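Local structure of substrate binding periplasmic protein (Ralstonia solanacearum, 3LOP) at residues 34-39 against 45-50; 131-136 against 159-164. The protein binds leucine in the crystal and probably serves as the periplasmic amino-acid receptor of an ABC-type uptake system. One frame throughout, in Å; residues are numbered along the deposited sequence.

Contact 1 (34-39 against 45-50); sequences DWLNLN and ETIRLV. With EDO (1,2-ethanediol), chain C.
Asn37, in the last turn of helix 19-38, turns its carboxamide to the backbone of Ile47 and reads both polar atoms of that residue. Its OD1 accepts from Ile47 N at 3.0 Å in a nearly straight bond (178°), while its ND2 gives a hydrogen to Ile47 O at 2.9 Å. The second bond lies in the plane of both groups and uses a lone pair of the carbonyl. The torsion chi1 of -74° sets CG of Asn37 beside its own backbone N, and from there the amide reaches across to the strand. CG2 of Thr46 packs against the same amide, 3.7 Å from ND2 of Asn37. Next to this pair, CD2 of Leu36 meets CG1 of Ile47 at 4.0 Å, and both side chains also touch Ile42 in the connecting loop. Farther along the strand an ethanediol, probably from the crystallisation liquor, spans the gap from Asp34 OD1 to Leu49 N. Strand 47-53 is an edge strand of its parallel sheet, and its other edge pairs with strand 6-12 in a beta-alpha-beta unit. Asn37 thus supplies, through a side chain, the donor and acceptor that a further strand would offer, and two bonds fix the rotation of its amide.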
# COMPACT_ATOMS: atom_id res chain seq x y z
N ASP A 34 -3.37 -19.69 -2.95
CA ASP A 34 -3.13 -21.08 -2.54
C ASP A 34 -4.35 -21.57 -1.77
O ASP A 34 -4.78 -22.71 -1.93
CB ASP A 34 -1.89 -21.20 -1.64
CG ASP A 34 -0.59 -21.08 -2.41
OD1 ASP A 34 -0.60 -21.30 -3.64
OD2 ASP A 34 0.45 -20.79 -1.78
N TRP A 35 -4.90 -20.70 -0.93
CA TRP A 35 -6.09 -20.99 -0.12
C TRP A 35 -7.28 -21.24 -1.04
O TRP A 35 -8.03 -22.21 -0.87
CB TRP A 35 -6.32 -19.79 0.80
CG TRP A 35 -7.65 -19.65 1.50
CD1 TRP A 35 -8.49 -18.58 1.42
CD2 TRP A 35 -8.21 -20.52 2.50
NE1 TRP A 35 -9.52 -18.71 2.31
CE2 TRP A 35 -9.38 -19.89 2.98
CE3 TRP A 35 -7.84 -21.76 3.03
CZ2 TRP A 35 -10.19 -20.46 3.98
CZ3 TRP A 35 -8.65 -22.33 4.02
CH2 TRP A 35 -9.80 -21.68 4.48
N LEU A 36 -7.44 -20.37 -2.04
CA LEU A 36 -8.53 -20.51 -3.00
C LEU A 36 -8.40 -21.84 -3.74
O LEU A 36 -9.39 -22.55 -3.94
CB LEU A 36 -8.49 -19.35 -4.00
CG LEU A 36 -9.56 -19.32 -5.09
CD1 LEU A 36 -10.93 -19.18 -4.46
CD2 LEU A 36 -9.28 -18.17 -6.05
N ASN A 37 -7.18 -22.17 -4.14
CA ASN A 37 -6.95 -23.43 -4.83
C ASN A 37 -7.24 -24.61 -3.90
O ASN A 37 -7.81 -25.59 -4.30
CB ASN A 37 -5.52 -23.51 -5.39
CG ASN A 37 -5.31 -22.63 -6.62
OD1 ASN A 37 -6.26 -22.33 -7.36
ND2 ASN A 37 -4.07 -22.23 -6.86
N LEU A 38 -6.88 -24.54 -2.63
CA LEU A 38 -7.19 -25.67 -1.77
C LEU A 38 -8.71 -25.89 -1.69
O LEU A 38 -9.18 -27.01 -1.47
CB LEU A 38 -6.66 -25.42 -0.37
CG LEU A 38 -5.17 -25.56 -0.11
CD1 LEU A 38 -4.91 -25.31 1.37
CD2 LEU A 38 -4.70 -26.96 -0.49
N ASN A 39 -9.46 -24.80 -1.87
CA ASN A 39 -10.91 -24.85 -1.80
C ASN A 39 -11.59 -25.11 -3.13
O ASN A 39 -12.80 -24.95 -3.25
CB ASN A 39 -11.44 -23.54 -1.20
CG ASN A 39 -11.32 -23.50 0.31
OD1 ASN A 39 -12.15 -24.07 1.02
ND2 ASN A 39 -10.28 -22.84 0.81
N GLU A 45 -11.22 -24.11 -11.86
CA GLU A 45 -9.94 -23.79 -12.48
C GLU A 45 -8.89 -23.37 -11.46
O GLU A 45 -9.20 -22.69 -10.48
CB GLU A 45 -10.12 -22.70 -13.53
CG GLU A 45 -11.10 -23.06 -14.63
CD GLU A 45 -11.16 -22.03 -15.74
OE1 GLU A 45 -10.15 -21.87 -16.46
OE2 GLU A 45 -12.22 -21.37 -15.88
N THR A 46 -7.65 -23.79 -11.69
CA THR A 46 -6.52 -23.47 -10.82
C THR A 46 -5.99 -22.08 -11.14
O THR A 46 -5.83 -21.72 -12.30
CB THR A 46 -5.33 -24.43 -11.03
OG1 THR A 46 -5.74 -25.78 -10.85
CG2 THR A 46 -4.23 -24.15 -10.03
N ILE A 47 -5.71 -21.30 -10.10
CA ILE A 47 -5.16 -19.97 -10.30
C ILE A 47 -3.65 -20.06 -10.12
O ILE A 47 -3.16 -20.66 -9.17
CB ILE A 47 -5.71 -18.96 -9.27
CG1 ILE A 47 -7.24 -18.92 -9.35
CG2 ILE A 47 -5.12 -17.58 -9.52
CD1 ILE A 47 -7.78 -18.55 -10.72
N ARG A 48 -2.91 -19.48 -11.06
CA ARG A 48 -1.46 -19.48 -10.99
C ARG A 48 -0.97 -18.05 -10.87
O ARG A 48 -1.26 -17.22 -11.73
CB ARG A 48 -0.84 -20.12 -12.24
CG ARG A 48 0.69 -20.15 -12.18
CD ARG A 48 1.33 -20.65 -13.46
NE ARG A 48 1.11 -19.75 -14.59
CZ ARG A 48 1.88 -19.70 -15.67
NH1 ARG A 48 2.93 -20.50 -15.77
NH2 ARG A 48 1.60 -18.85 -16.65
N LEU A 49 -0.24 -17.77 -9.80
CA LEU A 49 0.31 -16.44 -9.59
C LEU A 49 1.79 -16.48 -9.94
O LEU A 49 2.54 -17.29 -9.40
CB LEU A 49 0.15 -16.00 -8.13
CG LEU A 49 0.89 -14.72 -7.74
CD1 LEU A 49 0.36 -13.53 -8.54
CD2 LEU A 49 0.72 -14.47 -6.25
N VAL A 50 2.19 -15.61 -10.86
CA VAL A 50 3.58 -15.53 -11.29
C VAL A 50 4.10 -14.17 -10.84
O VAL A 50 3.51 -13.13 -11.14
CB VAL A 50 3.71 -15.64 -12.82
CG1 VAL A 50 5.17 -15.66 -13.23
CG2 VAL A 50 3.01 -16.91 -13.31
C1 EDO C . -1.13 -19.63 -6.44
O1 EDO C . -0.25 -18.92 -5.57
C2 EDO C . -0.34 -20.67 -7.22
O2 EDO C . 0.52 -20.01 -8.14

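Contact 2 (131-136 against 159-164); sequences KMITAL and TGVERT
Segments 131-136 and 159-164 are both helical and run in broadly the same direction, their short axes 41° apart (signed crossing angle -41°) and 9.8 Å at closest approach. They belong to helices 125-138 and 152-166, which flank strand 144-149 in chain order and pack against each other in the alpha/beta domain built on the four-stranded parallel sheet of this periplasmic binding protein. The backbones come nearest at Ile133 and Thr164, whose CA atoms are 6.9 Å apart.

No hydrogen bond joins the two segments, and the contact between them is made chiefly by methyl groups. Thr164 directs its CG2 at Ile133, meeting CG2 of that residue at 3.7 Å and its CB at the same distance, with the two side chains slanting across one another. With OG1 of Thr164 beside the backbone N (chi1 -57°), the methyl CG2 is anti to that N, which presents carbon to Ile133. The other branch of Ile133 extends toward Val161, but its CD1 comes only to 4.4 Å from Val161 CG1, a looser approach. Beneath them both Ile133 and Val161 touch Phe201 of strand 199-203, so the pair faces the sheet as well as each other, and Ile129, one turn before Ile133 on the same helix, also packs against Val161 and Thr164. Asp130, one turn before Thr134, serves both helices: its carboxylate OD1 accepts from Thr164 OG1, and its backbone O is hydrogen-bonded to Thr134 OG1 within the helix. Thr134 crosses Thr164 at about a right angle, its OG1 lying 3.8 Å from CG2 of Thr164.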
# COMPACT_ATOMS: atom_id res chain seq x y z
N LYS A 131 -7.20 13.50 6.73
CA LYS A 131 -7.63 13.03 8.04
C LYS A 131 -6.59 13.24 9.14
O LYS A 131 -6.90 13.77 10.20
CB LYS A 131 -8.01 11.55 7.96
CG LYS A 131 -9.09 11.13 8.95
CD LYS A 131 -9.58 9.71 8.66
CE LYS A 131 -10.70 9.30 9.60
NZ LYS A 131 -11.88 10.20 9.47
N MSE A 132 -5.34 12.84 8.88
CA MSE A 132 -4.28 12.98 9.88
C MSE A 132 -3.87 14.42 10.16
O MSE A 132 -3.70 14.81 11.31
CB MSE A 132 -3.04 12.20 9.46
CG MSE A 132 -3.16 10.69 9.59
SE MSE A 132 -1.49 9.80 9.22
CE MSE A 132 -1.68 9.59 7.31
N ILE A 133 -3.68 15.21 9.10
CA ILE A 133 -3.27 16.59 9.28
C ILE A 133 -4.37 17.42 9.93
O ILE A 133 -4.10 18.22 10.82
CB ILE A 133 -2.86 17.22 7.92
CG1 ILE A 133 -1.65 16.47 7.35
CG2 ILE A 133 -2.50 18.69 8.11
CD1 ILE A 133 -0.42 16.51 8.24
N THR A 134 -5.61 17.21 9.52
CA THR A 134 -6.72 17.96 10.11
C THR A 134 -6.83 17.64 11.60
O THR A 134 -7.17 18.50 12.40
CB THR A 134 -8.05 17.65 9.40
OG1 THR A 134 -7.97 18.07 8.04
CG2 THR A 134 -9.20 18.38 10.08
N ALA A 135 -6.54 16.39 11.96
CA ALA A 135 -6.59 15.98 13.36
C ALA A 135 -5.55 16.76 14.15
O ALA A 135 -5.81 17.21 15.27
CB ALA A 135 -6.35 14.48 13.48
N LEU A 136 -4.36 16.91 13.57
CA LEU A 136 -3.28 17.65 14.23
C LEU A 136 -3.65 19.11 14.42
O LEU A 136 -3.49 19.67 15.51
CB LEU A 136 -1.99 17.57 13.41
CG LEU A 136 -1.20 16.25 13.37
CD1 LEU A 136 -0.07 16.38 12.36
CD2 LEU A 136 -0.65 15.93 14.75
N THR A 159 2.72 18.02 -1.68
CA THR A 159 1.57 18.69 -2.27
C THR A 159 0.33 18.48 -1.42
O THR A 159 -0.43 19.42 -1.16
CB THR A 159 1.29 18.16 -3.69
OG1 THR A 159 2.43 18.41 -4.53
CG2 THR A 159 0.06 18.84 -4.28
N GLY A 160 0.13 17.24 -0.97
CA GLY A 160 -1.02 16.92 -0.15
C GLY A 160 -1.04 17.63 1.19
O GLY A 160 -2.06 18.20 1.58
N VAL A 161 0.08 17.59 1.90
CA VAL A 161 0.16 18.24 3.20
C VAL A 161 -0.00 19.75 3.05
O VAL A 161 -0.67 20.39 3.86
CB VAL A 161 1.51 17.93 3.89
CG1 VAL A 161 1.66 18.76 5.15
CG2 VAL A 161 1.57 16.45 4.25
N GLU A 162 0.59 20.33 2.00
CA GLU A 162 0.48 21.76 1.77
C GLU A 162 -0.97 22.16 1.51
O GLU A 162 -1.43 23.19 1.99
CB GLU A 162 1.35 22.19 0.58
CG GLU A 162 2.84 21.97 0.78
CD GLU A 162 3.67 22.52 -0.36
OE1 GLU A 162 3.33 22.24 -1.53
OE2 GLU A 162 4.67 23.22 -0.09
N ARG A 163 -1.67 21.33 0.75
CA ARG A 163 -3.07 21.60 0.42
C ARG A 163 -3.94 21.61 1.67
O ARG A 163 -4.74 22.53 1.87
CB ARG A 163 -3.59 20.55 -0.57
CG ARG A 163 -5.03 20.78 -1.02
CD ARG A 163 -5.43 19.74 -2.05
NE ARG A 163 -4.53 19.76 -3.20
CZ ARG A 163 -4.57 18.87 -4.19
NH1 ARG A 163 -5.46 17.89 -4.18
NH2 ARG A 163 -3.70 18.96 -5.19
N THR A 164 -3.79 20.59 2.50
CA THR A 164 -4.58 20.50 3.72
C THR A 164 -4.25 21.66 4.66
O THR A 164 -5.15 22.28 5.23
CB THR A 164 -4.32 19.17 4.45
OG1 THR A 164 -4.60 18.08 3.56
CG2 THR A 164 -5.21 19.04 5.68

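From the N terminus the chain runs through strand 6-12 and helix 19-38, and contact 1 closes a short loop of five residues, 40-44, as it turns into the edge strand 47-53 of the five-stranded sheet. The chain then completes that sheet before entering helix 125-138. Contact 2 closes later and over a longer span, with strand 144-149 and the first part of helix 152-166 between its segments. The two are in series, neither enclosing nor crossing the other. Their centres stand 41 Å apart on opposite sides of the chain's centre: contact 1 ties helix to strand beside one parallel sheet, contact 2 helix to helix over the other.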